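Long-range contacts in putative transcription regulator (Lactobacillus plantarum WCFS1, PDB 3COL), which probably binds DNA as a dimeric TetR-family regulator and controls transcription of its target genes: residues A[145-150]-A[191-196]; A[91-96]-A[157-162]; A[20-25]-A[34-39]; A[13-18]-A[40-45]; A[60-65]-A[108-113]. One frame throughout, in Å; residues are numbered along the deposited sequence.

How the contacts relate
Contacts 2 and 5 are buried in the body of the subunit and rest on apolar side chains from paired helices; contacts 1, 3 and 4 lie nearer its ends and are only partly buried. Contacts 3 and 4 share helix 11-26 and both lie in the probable DNA-binding head, about 41 and 45 Å, centre to centre, from contact 1 at the far end. Contact 5 stands between: it touches both head contacts, with a D17-R64 salt bridge to contact 4. Contact 1 alone joins its segments by hydrogen bonds, all to backbone carbonyls, and packs against contact 2 through A192 and M193. Contacts 1 and 2 both reach the second subunit, and contact 5 does so at Q111.

Contact 1: residues A[145-150]-A[191-196]; sequences KVIKQL and DAMKQD
K148 runs its side chain along the end of helix 182-193, its methylenes passing over the carbonyl oxygens of A192, M193 and K194. The chain is stretched as far as CE and then bends (chi4 71°), which turns NZ between the carbonyls of A192 and K194: NZ donates to A192 O at 2.8 Å, from well above that carbonyl plane, and to K194 O at 2.8 Å, only slightly tilted from its plane. The last turn of a helix leaves carbonyls without helical N-H partners, and the negative helix end would probably favour the lysine charge. D191 of the second subunit completes the setting with a salt bridge to NZ, so the same group also serves the dimer.

The backbones meet at a single bridge of I147 with K194. K148 N points almost straight at M193 O (2.8 Å, N-H...O 168°), while Q195 N reaches V146 O at 2.9 Å from above the carbonyl plane. I147 lays CB against M193 O, and Q195 lays CB and CG alongside K145 O. At the outer side one water ties Q149 N (2.8 Å) to Q195 OE1 (3.0 Å).

I147 packs on helix 133-143 and on I89 of helix 85-102, and selenomethionine M193 turns to L138, I89 and V158, so the chain terminus is tied in where helices 85-102, 133-143 and 152-171 come together.

Contact 2: residues A[91-96]-A[157-162]; sequences LYVQQV and GVVFST
Just behind V159, which meets V93 and V96 across the contact, V158 O takes two donors from T162: OG1 at 2.7 Å and the helical N at 3.2 Å. This lies within the all-helical core domain usual in TetR-family regulators, where helices 85-102 and 152-171 run side by side, their local axes 10.5 Å apart and crossing at -26°. Helix 152-171 also faces the second subunit, where V158 packs on V158 of that chain.

The join itself is apolar. V93 CG2 and V159 CG2 meet at 4.0 Å. V96 is wedged between two rings: its CG2 lies over a face of Y92 in its own helix, and its CG1 sits above the F160 ring as a CH-pi contact, 4.0 Å from the centroid and 21° off the normal. An alanine in place of F160 would probably leave V96 CG1 without its ring and open a gap beside the Y92 hydroxyl. I69 covers V96 and F160 further out. Y92, with CG swung opposite its backbone N (chi1 173°), crosses F160 at about a right angle and brings OH to the ring edge, in the plane of the phenyl, 3.0 Å from F160 CE2.

Contact 3: residues A[20-25]-A[34-39]; sequences AAIILA and TKVAKR
I22 pushes its CD1 methyl at helix 33-40, meeting V36 CG2 at 3.7 Å and the aliphatic part of K35 at CD, 4.1 Å away. With V36 it is methyl against methyl, one from each helix. R39 comes from the next turn and runs antiparallel alongside I22: its CD and NE lie against I22 CG1, with NE 3.3 Å from that carbon. The guanidinium then spreads over the helix surface, with A21 CB and I22 N under one of its faces; A21 CB is 3.6 Å from R39 NH1. No hydrogen bond joins the two segments, and the charged group rests on A21 CB and the backbone at I22.

Torsions set up this first shell. R39 is extended from CG to NE, which gives it the length to cover I22 and reach A21. K35 bends at chi3 (-90°), and its NZ is held by a salt bridge to E26 and a hydrogen bond to G30 O, so its methylenes stay beside I22 CD1.

Further out, V36 continues inward to I15, V19 and L57, while I22 also touches V31. The two short segments cross at 116°, the arrangement of the first two helices of a TetR-type DNA-binding domain. On the other side of helix 11-26, I23 and L24 pack on helix 106-117, and A20 meets V61 and R64 of helix 54-67.

Contact 4: residues A[13-18]-A[40-45]; sequences VKIQDA and VGIAQS
V40 fits closely into helix 11-26. Its CG2 methyl sits 3.4 Å from K14 O and 3.6 Å from A18 CB, with I15 CG1 a little further off at 4.1 Å. Three residues of one helix face thus touch a single methyl. The other methyl, CG1, is turned toward K14 and touches its CB at 3.9 Å.

Past V40 the chain leaves helix 33-40 and turns toward helix 44-48. This is the turn of the helix-turn-helix expected of the TetR family, in which helix 44-48 would be the recognition helix. G41 makes the break with a positive phi (87°); a CB at these backbone angles would collide with V40 O, which suits glycine here. A43 takes the N-cap position before helix 44-48.

The fit is slacker beyond the turn. I42 returns to the helix only through its end, where its CD1 meets I15 CD1 at 4.0 Å and the two chains touch by these methyls. That reach depends on I42 CG1 standing between its backbone N and carbonyl carbon (chi1 57°). K14 marks the solvent side; after CB has touched V40 its chain bends at chi2 (-68°) and carries the ammonium away from the turn. On the inner side, I15 goes on to L57 of helix 54-67, and D17 forms a salt bridge with R64 of that helix.

Contact 5: residues A[60-65]-A[108-113]; sequences SVYARE and TIIQQI
A chi1 of -170° sets the Y62 ring trans to its backbone N and leans it across helix 106-117 to I110 and I113, whose own first torsions direct their CG2 methyls at the ring. Y62 CE1 comes 3.8 Å from I110 CG2, and Y62 CD1 stands 3.8 Å from I113 CG2. A glycine in place of Y62 would probably leave both methyls without their cover and open a gap between the helices. I113 also pushes CD1 up to the backbone at Y62 N, 3.8 Å away, so the aromatic residue is touched at its ring and at its root.

The short segments cross at -135°, with axes 9.5 Å apart. Helix 54-67 follows the helix-turn-helix and, as in other TetR-family proteins, links the DNA-binding head to the core, to which helix 106-117 belongs; this contact thus joins head and core.

On the inner flank V61 CG1 meets I109 CG2 at 3.8 Å, and I109 CG2 also takes E65 CG. E65 CB lies 3.6 Å from I110 CG1. Bent at chi2 (-47°), the glutamate turns its carboxylate back from these carbons: OE1 goes to S106 and R68, while OE2 takes R64 NE at 3.0 Å in a salt bridge. R64 in turn packs on Q16 of helix 11-26.

Contact 1: residues A[145-150]-A[191-196]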
# COMPACT_ATOMS: atom_id res chain seq x y z
N LYS A 145 -24.10 -7.45 10.06
CA LYS A 145 -23.26 -8.63 10.12
C LYS A 145 -23.02 -9.29 8.75
O LYS A 145 -22.83 -10.51 8.66
CB LYS A 145 -23.75 -9.61 11.20
CG LYS A 145 -23.64 -9.03 12.63
CD LYS A 145 -23.43 -10.13 13.70
CE LYS A 145 -23.25 -9.56 15.12
NZ LYS A 145 -23.83 -10.50 16.19
N VAL A 146 -23.00 -8.46 7.71
CA VAL A 146 -22.69 -8.90 6.36
C VAL A 146 -21.18 -8.96 6.15
O VAL A 146 -20.66 -9.90 5.52
CB VAL A 146 -23.36 -7.97 5.35
CG1 VAL A 146 -22.82 -8.17 3.96
CG2 VAL A 146 -24.90 -8.23 5.36
N ILE A 147 -20.45 -7.97 6.65
CA ILE A 147 -18.99 -8.03 6.61
C ILE A 147 -18.44 -8.03 8.05
O ILE A 147 -19.19 -7.73 9.00
CB ILE A 147 -18.38 -6.91 5.74
CG1 ILE A 147 -18.59 -5.54 6.42
CG2 ILE A 147 -18.91 -7.01 4.29
CD1 ILE A 147 -18.08 -4.30 5.63
N LYS A 148 -17.18 -8.41 8.20
CA LYS A 148 -16.54 -8.59 9.50
C LYS A 148 -16.59 -7.38 10.44
O LYS A 148 -16.51 -6.22 9.99
CB LYS A 148 -15.08 -9.00 9.30
CG LYS A 148 -14.93 -10.40 8.65
CD LYS A 148 -13.46 -10.85 8.59
CE LYS A 148 -13.29 -12.31 8.17
NZ LYS A 148 -13.64 -12.42 6.69
N GLN A 149 -16.72 -7.63 11.74
CA GLN A 149 -16.68 -6.54 12.74
C GLN A 149 -15.25 -6.05 12.87
O GLN A 149 -14.60 -6.29 13.88
CB GLN A 149 -17.20 -7.01 14.12
CG GLN A 149 -18.59 -7.61 14.09
CD GLN A 149 -19.63 -6.61 13.63
OE1 GLN A 149 -20.41 -6.90 12.72
NE2 GLN A 149 -19.62 -5.40 14.23
N LEU A 150 -14.73 -5.42 11.83
CA LEU A 150 -13.40 -4.89 11.84
C LEU A 150 -13.49 -3.45 11.36
O LEU A 150 -14.48 -3.06 10.74
CB LEU A 150 -12.49 -5.69 10.88
CG LEU A 150 -12.08 -7.12 11.33
CD1 LEU A 150 -11.38 -7.85 10.20
CD2 LEU A 150 -11.20 -7.06 12.59
N ASP A 191 -13.96 -12.55 0.22
CA ASP A 191 -13.62 -13.47 1.35
C ASP A 191 -13.00 -12.73 2.56
O ASP A 191 -13.36 -12.98 3.72
CB ASP A 191 -12.68 -14.60 0.92
CG ASP A 191 -13.36 -15.61 0.01
OD1 ASP A 191 -14.58 -15.49 -0.16
OD2 ASP A 191 -12.68 -16.51 -0.54
N ALA A 192 -12.03 -11.85 2.26
CA ALA A 192 -11.35 -11.04 3.32
C ALA A 192 -12.39 -10.26 4.11
O ALA A 192 -12.40 -10.31 5.31
CB ALA A 192 -10.40 -10.08 2.70
N MSE A 193 -13.30 -9.58 3.41
CA MSE A 193 -14.32 -8.72 4.04
C MSE A 193 -15.49 -9.45 4.73
O MSE A 193 -15.97 -9.01 5.76
CB MSE A 193 -14.93 -7.76 3.00
CG MSE A 193 -13.93 -6.81 2.29
SE MSE A 193 -14.80 -5.80 0.90
CE MSE A 193 -15.74 -4.45 1.96
N LYS A 194 -16.01 -10.50 4.11
CA LYS A 194 -17.33 -11.01 4.48
C LYS A 194 -17.35 -11.70 5.83
O LYS A 194 -16.36 -12.28 6.27
CB LYS A 194 -17.96 -11.87 3.38
CG LYS A 194 -17.46 -13.29 3.30
CD LYS A 194 -18.28 -14.08 2.28
CE LYS A 194 -17.46 -15.22 1.69
NZ LYS A 194 -17.27 -16.21 2.76
N GLN A 195 -18.50 -11.62 6.49
CA GLN A 195 -18.65 -12.11 7.85
C GLN A 195 -18.61 -13.66 7.87
O GLN A 195 -19.34 -14.30 7.14
CB GLN A 195 -19.92 -11.53 8.44
CG GLN A 195 -20.46 -12.25 9.68
CD GLN A 195 -19.59 -12.03 10.90
OE1 GLN A 195 -19.29 -10.88 11.27
NE2 GLN A 195 -19.20 -13.13 11.55
N ASP A 196 -17.74 -14.20 8.74
CA ASP A 196 -17.20 -15.59 8.74
C ASP A 196 -15.90 -15.77 7.92
O ASP A 196 -15.97 -15.85 6.69
CB ASP A 196 -18.24 -16.58 8.30
CG ASP A 196 -19.33 -16.79 9.33
OD1 ASP A 196 -19.96 -17.86 9.28
OD2 ASP A 196 -19.56 -15.89 10.17
OXT ASP A 196 -14.76 -15.86 8.43
O HOH W 1 -16.77 -10.30 12.73

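Contact 2: residues A[91-96]-A[157-162]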
# COMPACT_ATOMS: atom_id res chain seq x y z
N LEU A 91 -20.53 -3.71 -6.53
CA LEU A 91 -20.53 -2.58 -7.47
C LEU A 91 -19.39 -1.63 -7.16
O LEU A 91 -18.71 -1.15 -8.07
CB LEU A 91 -21.85 -1.80 -7.39
CG LEU A 91 -23.14 -2.52 -7.82
CD1 LEU A 91 -24.36 -1.56 -7.60
CD2 LEU A 91 -23.07 -3.04 -9.27
N TYR A 92 -19.20 -1.35 -5.87
CA TYR A 92 -18.11 -0.46 -5.47
C TYR A 92 -16.73 -1.01 -5.83
O TYR A 92 -15.92 -0.32 -6.44
CB TYR A 92 -18.19 -0.14 -3.96
CG TYR A 92 -16.99 0.63 -3.46
CD1 TYR A 92 -16.68 1.89 -3.97
CD2 TYR A 92 -16.15 0.08 -2.52
CE1 TYR A 92 -15.56 2.58 -3.51
CE2 TYR A 92 -15.04 0.74 -2.07
CZ TYR A 92 -14.76 1.99 -2.58
OH TYR A 92 -13.65 2.65 -2.10
N VAL A 93 -16.45 -2.24 -5.42
CA VAL A 93 -15.16 -2.81 -5.64
C VAL A 93 -14.92 -3.02 -7.14
O VAL A 93 -13.80 -2.87 -7.61
CB VAL A 93 -14.99 -4.15 -4.85
CG1 VAL A 93 -13.60 -4.73 -5.09
CG2 VAL A 93 -15.21 -3.90 -3.35
N GLN A 94 -15.96 -3.36 -7.88
CA GLN A 94 -15.79 -3.53 -9.32
C GLN A 94 -15.41 -2.20 -10.02
O GLN A 94 -14.56 -2.19 -10.92
CB GLN A 94 -17.01 -4.18 -9.95
CG GLN A 94 -17.02 -4.15 -11.46
CD GLN A 94 -17.66 -5.38 -11.98
OE1 GLN A 94 -18.78 -5.73 -11.58
NE2 GLN A 94 -16.94 -6.08 -12.85
N GLN A 95 -16.03 -1.10 -9.61
CA GLN A 95 -15.62 0.23 -10.08
C GLN A 95 -14.15 0.60 -9.72
O GLN A 95 -13.39 1.05 -10.58
CB GLN A 95 -16.60 1.30 -9.56
CG GLN A 95 -16.33 2.74 -10.04
CD GLN A 95 -16.08 2.86 -11.56
OE1 GLN A 95 -16.71 2.17 -12.37
NE2 GLN A 95 -15.16 3.75 -11.93
N VAL A 96 -13.75 0.41 -8.46
CA VAL A 96 -12.33 0.69 -8.06
C VAL A 96 -11.38 -0.12 -8.95
O VAL A 96 -10.39 0.39 -9.45
CB VAL A 96 -12.08 0.40 -6.55
CG1 VAL A 96 -10.57 0.64 -6.15
CG2 VAL A 96 -12.99 1.20 -5.66
N GLY A 157 -8.74 -0.97 3.16
CA GLY A 157 -7.33 -1.37 2.94
C GLY A 157 -7.19 -2.60 2.06
O GLY A 157 -6.37 -2.61 1.13
N VAL A 158 -7.97 -3.65 2.34
CA VAL A 158 -7.92 -4.86 1.54
C VAL A 158 -8.38 -4.64 0.08
O VAL A 158 -7.75 -5.17 -0.86
CB VAL A 158 -8.65 -6.08 2.22
CG1 VAL A 158 -10.18 -5.87 2.30
CG2 VAL A 158 -8.39 -7.33 1.41
N VAL A 159 -9.44 -3.84 -0.11
CA VAL A 159 -9.92 -3.43 -1.41
C VAL A 159 -8.82 -2.70 -2.17
O VAL A 159 -8.47 -3.06 -3.30
CB VAL A 159 -11.16 -2.51 -1.27
CG1 VAL A 159 -11.58 -1.88 -2.69
CG2 VAL A 159 -12.30 -3.28 -0.70
N PHE A 160 -8.30 -1.64 -1.59
CA PHE A 160 -7.36 -0.82 -2.32
C PHE A 160 -6.01 -1.46 -2.51
O PHE A 160 -5.41 -1.35 -3.61
CB PHE A 160 -7.27 0.59 -1.69
CG PHE A 160 -8.40 1.46 -2.14
CD1 PHE A 160 -8.22 2.38 -3.15
CD2 PHE A 160 -9.69 1.28 -1.61
CE1 PHE A 160 -9.28 3.16 -3.58
CE2 PHE A 160 -10.74 2.03 -2.04
CZ PHE A 160 -10.55 2.97 -3.04
N SER A 161 -5.51 -2.13 -1.47
CA SER A 161 -4.16 -2.74 -1.55
C SER A 161 -4.08 -3.88 -2.56
O SER A 161 -3.13 -3.95 -3.33
CB SER A 161 -3.68 -3.20 -0.18
OG SER A 161 -2.51 -3.98 -0.30
N THR A 162 -5.10 -4.73 -2.57
CA THR A 162 -5.21 -5.87 -3.52
C THR A 162 -5.32 -5.37 -4.97
O THR A 162 -4.62 -5.88 -5.83
CB THR A 162 -6.42 -6.78 -3.20
OG1 THR A 162 -6.28 -7.27 -1.85
CG2 THR A 162 -6.54 -7.99 -4.16

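Contact 3: residues A[20-25]-A[34-39]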
# COMPACT_ATOMS: atom_id res chain seq x y z
N ALA A 20 2.02 15.37 -10.92
CA ALA A 20 1.81 13.95 -10.78
C ALA A 20 3.08 13.17 -11.19
O ALA A 20 3.45 12.19 -10.52
CB ALA A 20 0.58 13.51 -11.57
N ALA A 21 3.74 13.62 -12.26
CA ALA A 21 5.02 13.04 -12.70
C ALA A 21 6.13 13.16 -11.66
O ALA A 21 6.87 12.23 -11.42
CB ALA A 21 5.48 13.67 -14.04
N ILE A 22 6.26 14.34 -11.07
CA ILE A 22 7.24 14.58 -10.00
C ILE A 22 6.97 13.67 -8.78
O ILE A 22 7.89 13.02 -8.25
CB ILE A 22 7.24 16.08 -9.55
CG1 ILE A 22 7.75 16.98 -10.69
CG2 ILE A 22 8.09 16.27 -8.28
CD1 ILE A 22 7.43 18.48 -10.48
N ILE A 23 5.71 13.61 -8.36
CA ILE A 23 5.32 12.68 -7.30
C ILE A 23 5.78 11.25 -7.60
O ILE A 23 6.33 10.58 -6.74
CB ILE A 23 3.78 12.76 -7.00
CG1 ILE A 23 3.43 14.16 -6.43
CG2 ILE A 23 3.32 11.63 -6.04
CD1 ILE A 23 1.94 14.41 -6.15
N LEU A 24 5.56 10.78 -8.84
CA LEU A 24 5.95 9.41 -9.19
C LEU A 24 7.46 9.23 -9.14
O LEU A 24 7.94 8.19 -8.70
CB LEU A 24 5.38 9.01 -10.54
CG LEU A 24 3.86 8.85 -10.63
CD1 LEU A 24 3.46 8.59 -12.08
CD2 LEU A 24 3.37 7.71 -9.75
N ALA A 25 8.21 10.24 -9.60
CA ALA A 25 9.68 10.20 -9.64
C ALA A 25 10.36 10.52 -8.29
O ALA A 25 11.34 9.87 -7.92
CB ALA A 25 10.22 11.15 -10.73
N THR A 34 8.84 25.86 -8.82
CA THR A 34 9.92 26.03 -9.79
C THR A 34 10.04 24.80 -10.71
O THR A 34 10.07 24.93 -11.94
CB THR A 34 11.28 26.28 -9.10
OG1 THR A 34 11.23 27.57 -8.47
CG2 THR A 34 12.38 26.28 -10.10
N LYS A 35 10.13 23.62 -10.09
CA LYS A 35 10.24 22.36 -10.81
C LYS A 35 9.00 22.15 -11.72
O LYS A 35 9.12 21.71 -12.88
CB LYS A 35 10.38 21.22 -9.80
CG LYS A 35 11.28 20.09 -10.24
CD LYS A 35 11.26 18.94 -9.21
CE LYS A 35 12.34 19.14 -8.14
NZ LYS A 35 12.40 17.94 -7.24
N VAL A 36 7.82 22.48 -11.21
CA VAL A 36 6.58 22.30 -11.98
C VAL A 36 6.62 23.20 -13.21
O VAL A 36 6.34 22.76 -14.33
CB VAL A 36 5.30 22.53 -11.08
CG1 VAL A 36 4.02 22.83 -11.92
CG2 VAL A 36 5.08 21.35 -10.18
N ALA A 37 6.99 24.46 -13.01
CA ALA A 37 7.07 25.43 -14.08
C ALA A 37 8.05 25.01 -15.17
O ALA A 37 7.76 25.17 -16.34
CB ALA A 37 7.42 26.81 -13.52
N LYS A 38 9.22 24.48 -14.77
CA LYS A 38 10.23 24.01 -15.71
C LYS A 38 9.71 22.83 -16.56
O LYS A 38 9.89 22.80 -17.77
CB LYS A 38 11.53 23.63 -14.97
N ARG A 39 9.01 21.90 -15.93
CA ARG A 39 8.38 20.80 -16.64
C ARG A 39 7.32 21.22 -17.67
O ARG A 39 7.28 20.68 -18.79
CB ARG A 39 7.76 19.81 -15.65
CG ARG A 39 8.74 18.77 -15.16
CD ARG A 39 8.05 17.84 -14.17
NE ARG A 39 8.93 16.73 -13.79
CZ ARG A 39 9.01 15.57 -14.42
NH1 ARG A 39 8.28 15.32 -15.51
NH2 ARG A 39 9.83 14.65 -13.95

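Contact 4: residues A[13-18]-A[40-45]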
# COMPACT_ATOMS: atom_id res chain seq x y z
N VAL A 13 -4.42 21.60 -16.28
CA VAL A 13 -4.19 20.18 -16.54
C VAL A 13 -2.70 19.88 -16.78
O VAL A 13 -2.17 18.94 -16.20
CB VAL A 13 -5.04 19.71 -17.71
CG1 VAL A 13 -4.64 18.30 -18.16
CG2 VAL A 13 -6.52 19.79 -17.30
N LYS A 14 -2.04 20.69 -17.62
CA LYS A 14 -0.58 20.58 -17.82
C LYS A 14 0.17 20.68 -16.50
O LYS A 14 1.14 19.93 -16.27
CB LYS A 14 -0.07 21.67 -18.77
CG LYS A 14 -0.46 21.44 -20.24
CD LYS A 14 0.29 20.22 -20.79
CE LYS A 14 -0.38 19.59 -22.01
NZ LYS A 14 0.53 18.58 -22.64
N ILE A 15 -0.26 21.60 -15.65
CA ILE A 15 0.35 21.72 -14.32
C ILE A 15 0.12 20.52 -13.40
O ILE A 15 1.06 20.01 -12.78
CB ILE A 15 -0.06 23.03 -13.63
CG1 ILE A 15 0.60 24.23 -14.36
CG2 ILE A 15 0.39 23.00 -12.20
CD1 ILE A 15 -0.08 25.55 -14.11
N GLN A 16 -1.13 20.04 -13.33
CA GLN A 16 -1.43 18.85 -12.57
C GLN A 16 -0.67 17.61 -13.08
O GLN A 16 -0.16 16.81 -12.30
CB GLN A 16 -2.93 18.59 -12.62
CG GLN A 16 -3.77 19.64 -11.90
CD GLN A 16 -5.25 19.38 -12.12
OE1 GLN A 16 -5.71 19.21 -13.24
NE2 GLN A 16 -6.01 19.34 -11.04
N ASP A 17 -0.59 17.45 -14.40
CA ASP A 17 0.18 16.35 -14.98
C ASP A 17 1.64 16.42 -14.56
O ASP A 17 2.24 15.41 -14.22
CB ASP A 17 0.08 16.34 -16.50
CG ASP A 17 -1.26 15.86 -16.98
OD1 ASP A 17 -2.08 15.37 -16.15
OD2 ASP A 17 -1.49 15.94 -18.20
N ALA A 18 2.21 17.63 -14.59
CA ALA A 18 3.60 17.84 -14.13
C ALA A 18 3.82 17.47 -12.63
O ALA A 18 4.78 16.78 -12.30
CB ALA A 18 3.99 19.27 -14.37
N VAL A 40 6.47 22.17 -17.29
CA VAL A 40 5.39 22.63 -18.16
C VAL A 40 5.94 23.55 -19.24
O VAL A 40 5.39 23.61 -20.34
CB VAL A 40 4.23 23.30 -17.35
CG1 VAL A 40 3.12 23.79 -18.28
CG2 VAL A 40 3.62 22.29 -16.38
N GLY A 41 7.04 24.25 -18.95
CA GLY A 41 7.62 25.19 -19.88
C GLY A 41 7.04 26.59 -19.77
O GLY A 41 7.03 27.34 -20.76
N ILE A 42 6.58 26.96 -18.58
CA ILE A 42 6.05 28.30 -18.34
C ILE A 42 6.77 28.98 -17.18
O ILE A 42 7.50 28.33 -16.44
CB ILE A 42 4.51 28.27 -18.05
CG1 ILE A 42 4.18 27.34 -16.85
CG2 ILE A 42 3.72 27.85 -19.30
CD1 ILE A 42 2.66 27.18 -16.56
N ALA A 43 6.55 30.28 -17.02
CA ALA A 43 7.04 31.06 -15.87
C ALA A 43 6.40 30.61 -14.55
O ALA A 43 5.26 30.12 -14.55
CB ALA A 43 6.77 32.54 -16.09
N GLN A 44 7.12 30.79 -13.44
CA GLN A 44 6.56 30.45 -12.11
C GLN A 44 5.32 31.30 -11.78
O GLN A 44 4.36 30.80 -11.17
CB GLN A 44 7.60 30.64 -11.03
CG GLN A 44 8.74 29.65 -11.13
CD GLN A 44 9.86 29.97 -10.18
OE1 GLN A 44 11.03 29.82 -10.51
NE2 GLN A 44 9.50 30.43 -8.98
N SER A 45 5.38 32.56 -12.22
CA SER A 45 4.27 33.50 -12.12
C SER A 45 3.01 32.93 -12.76
O SER A 45 1.92 33.15 -12.25
CB SER A 45 4.63 34.83 -12.78
OG SER A 45 4.67 34.75 -14.20

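Contact 5: residues A[60-65]-A[108-113]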
# COMPACT_ATOMS: atom_id res chain seq x y z
N SER A 60 -4.29 19.57 -5.18
CA SER A 60 -5.03 19.57 -6.46
C SER A 60 -4.94 18.21 -7.15
O SER A 60 -5.95 17.65 -7.61
CB SER A 60 -4.54 20.69 -7.37
OG SER A 60 -5.21 20.65 -8.63
N VAL A 61 -3.73 17.66 -7.21
CA VAL A 61 -3.54 16.32 -7.76
C VAL A 61 -4.21 15.24 -6.89
O VAL A 61 -4.80 14.28 -7.42
CB VAL A 61 -2.05 16.00 -8.02
CG1 VAL A 61 -1.87 14.54 -8.43
CG2 VAL A 61 -1.48 16.99 -9.09
N TYR A 62 -4.10 15.37 -5.57
CA TYR A 62 -4.84 14.45 -4.68
C TYR A 62 -6.35 14.41 -5.02
O TYR A 62 -6.90 13.32 -5.25
CB TYR A 62 -4.63 14.77 -3.20
CG TYR A 62 -5.20 13.68 -2.27
CD1 TYR A 62 -4.58 12.45 -2.15
CD2 TYR A 62 -6.37 13.90 -1.54
CE1 TYR A 62 -5.09 11.47 -1.34
CE2 TYR A 62 -6.91 12.92 -0.72
CZ TYR A 62 -6.26 11.71 -0.63
OH TYR A 62 -6.78 10.72 0.19
N ALA A 63 -6.99 15.58 -5.10
CA ALA A 63 -8.42 15.65 -5.34
C ALA A 63 -8.79 15.16 -6.76
O ALA A 63 -9.81 14.51 -6.93
CB ALA A 63 -8.96 17.07 -5.10
N ARG A 64 -7.95 15.47 -7.76
CA ARG A 64 -8.12 14.94 -9.10
C ARG A 64 -8.14 13.41 -9.15
O ARG A 64 -9.07 12.81 -9.71
CB ARG A 64 -7.02 15.43 -10.04
CG ARG A 64 -7.29 15.13 -11.53
CD ARG A 64 -6.14 15.55 -12.42
NE ARG A 64 -4.97 14.70 -12.27
CZ ARG A 64 -3.91 14.76 -13.08
NH1 ARG A 64 -3.90 15.64 -14.09
NH2 ARG A 64 -2.86 13.95 -12.88
N GLU A 65 -7.10 12.79 -8.59
CA GLU A 65 -7.04 11.33 -8.56
C GLU A 65 -8.22 10.70 -7.81
O GLU A 65 -8.90 9.83 -8.36
CB GLU A 65 -5.69 10.80 -8.00
CG GLU A 65 -4.46 11.21 -8.86
CD GLU A 65 -4.68 10.97 -10.34
OE1 GLU A 65 -4.95 9.80 -10.73
OE2 GLU A 65 -4.58 11.94 -11.12
N THR A 108 -1.20 4.65 -6.97
CA THR A 108 0.17 4.90 -6.53
C THR A 108 0.33 6.35 -6.10
O THR A 108 0.91 6.63 -5.04
CB THR A 108 1.19 4.57 -7.66
OG1 THR A 108 1.12 3.17 -7.97
CG2 THR A 108 2.65 4.93 -7.23
N ILE A 109 -0.22 7.28 -6.90
CA ILE A 109 -0.09 8.71 -6.62
C ILE A 109 -0.79 9.05 -5.30
O ILE A 109 -0.20 9.73 -4.45
CB ILE A 109 -0.68 9.56 -7.77
CG1 ILE A 109 0.24 9.52 -9.02
CG2 ILE A 109 -0.96 11.03 -7.33
CD1 ILE A 109 -0.51 9.84 -10.30
N ILE A 110 -2.05 8.60 -5.16
CA ILE A 110 -2.87 8.78 -3.96
C ILE A 110 -2.13 8.25 -2.73
O ILE A 110 -2.01 8.94 -1.72
CB ILE A 110 -4.24 8.06 -4.08
CG1 ILE A 110 -5.14 8.75 -5.14
CG2 ILE A 110 -5.01 7.97 -2.69
CD1 ILE A 110 -6.32 7.92 -5.58
N GLN A 111 -1.64 7.01 -2.83
CA GLN A 111 -0.97 6.36 -1.73
C GLN A 111 0.23 7.17 -1.28
O GLN A 111 0.47 7.36 -0.07
CB GLN A 111 -0.58 4.94 -2.14
CG GLN A 111 0.42 4.29 -1.19
CD GLN A 111 0.32 2.78 -1.24
OE1 GLN A 111 0.87 2.14 -2.15
NE2 GLN A 111 -0.39 2.20 -0.27
N GLN A 112 1.01 7.64 -2.25
CA GLN A 112 2.20 8.46 -1.94
C GLN A 112 1.85 9.76 -1.23
O GLN A 112 2.52 10.13 -0.27
CB GLN A 112 2.98 8.79 -3.22
CG GLN A 112 4.11 7.83 -3.53
CD GLN A 112 4.70 8.07 -4.90
OE1 GLN A 112 3.99 8.05 -5.91
NE2 GLN A 112 6.01 8.28 -4.96
N ILE A 113 0.83 10.45 -1.72
CA ILE A 113 0.38 11.71 -1.10
C ILE A 113 -0.12 11.42 0.32
O ILE A 113 0.27 12.10 1.26
CB ILE A 113 -0.70 12.44 -1.93
CG1 ILE A 113 -0.11 12.83 -3.30
CG2 ILE A 113 -1.17 13.69 -1.18
CD1 ILE A 113 -1.10 13.47 -4.25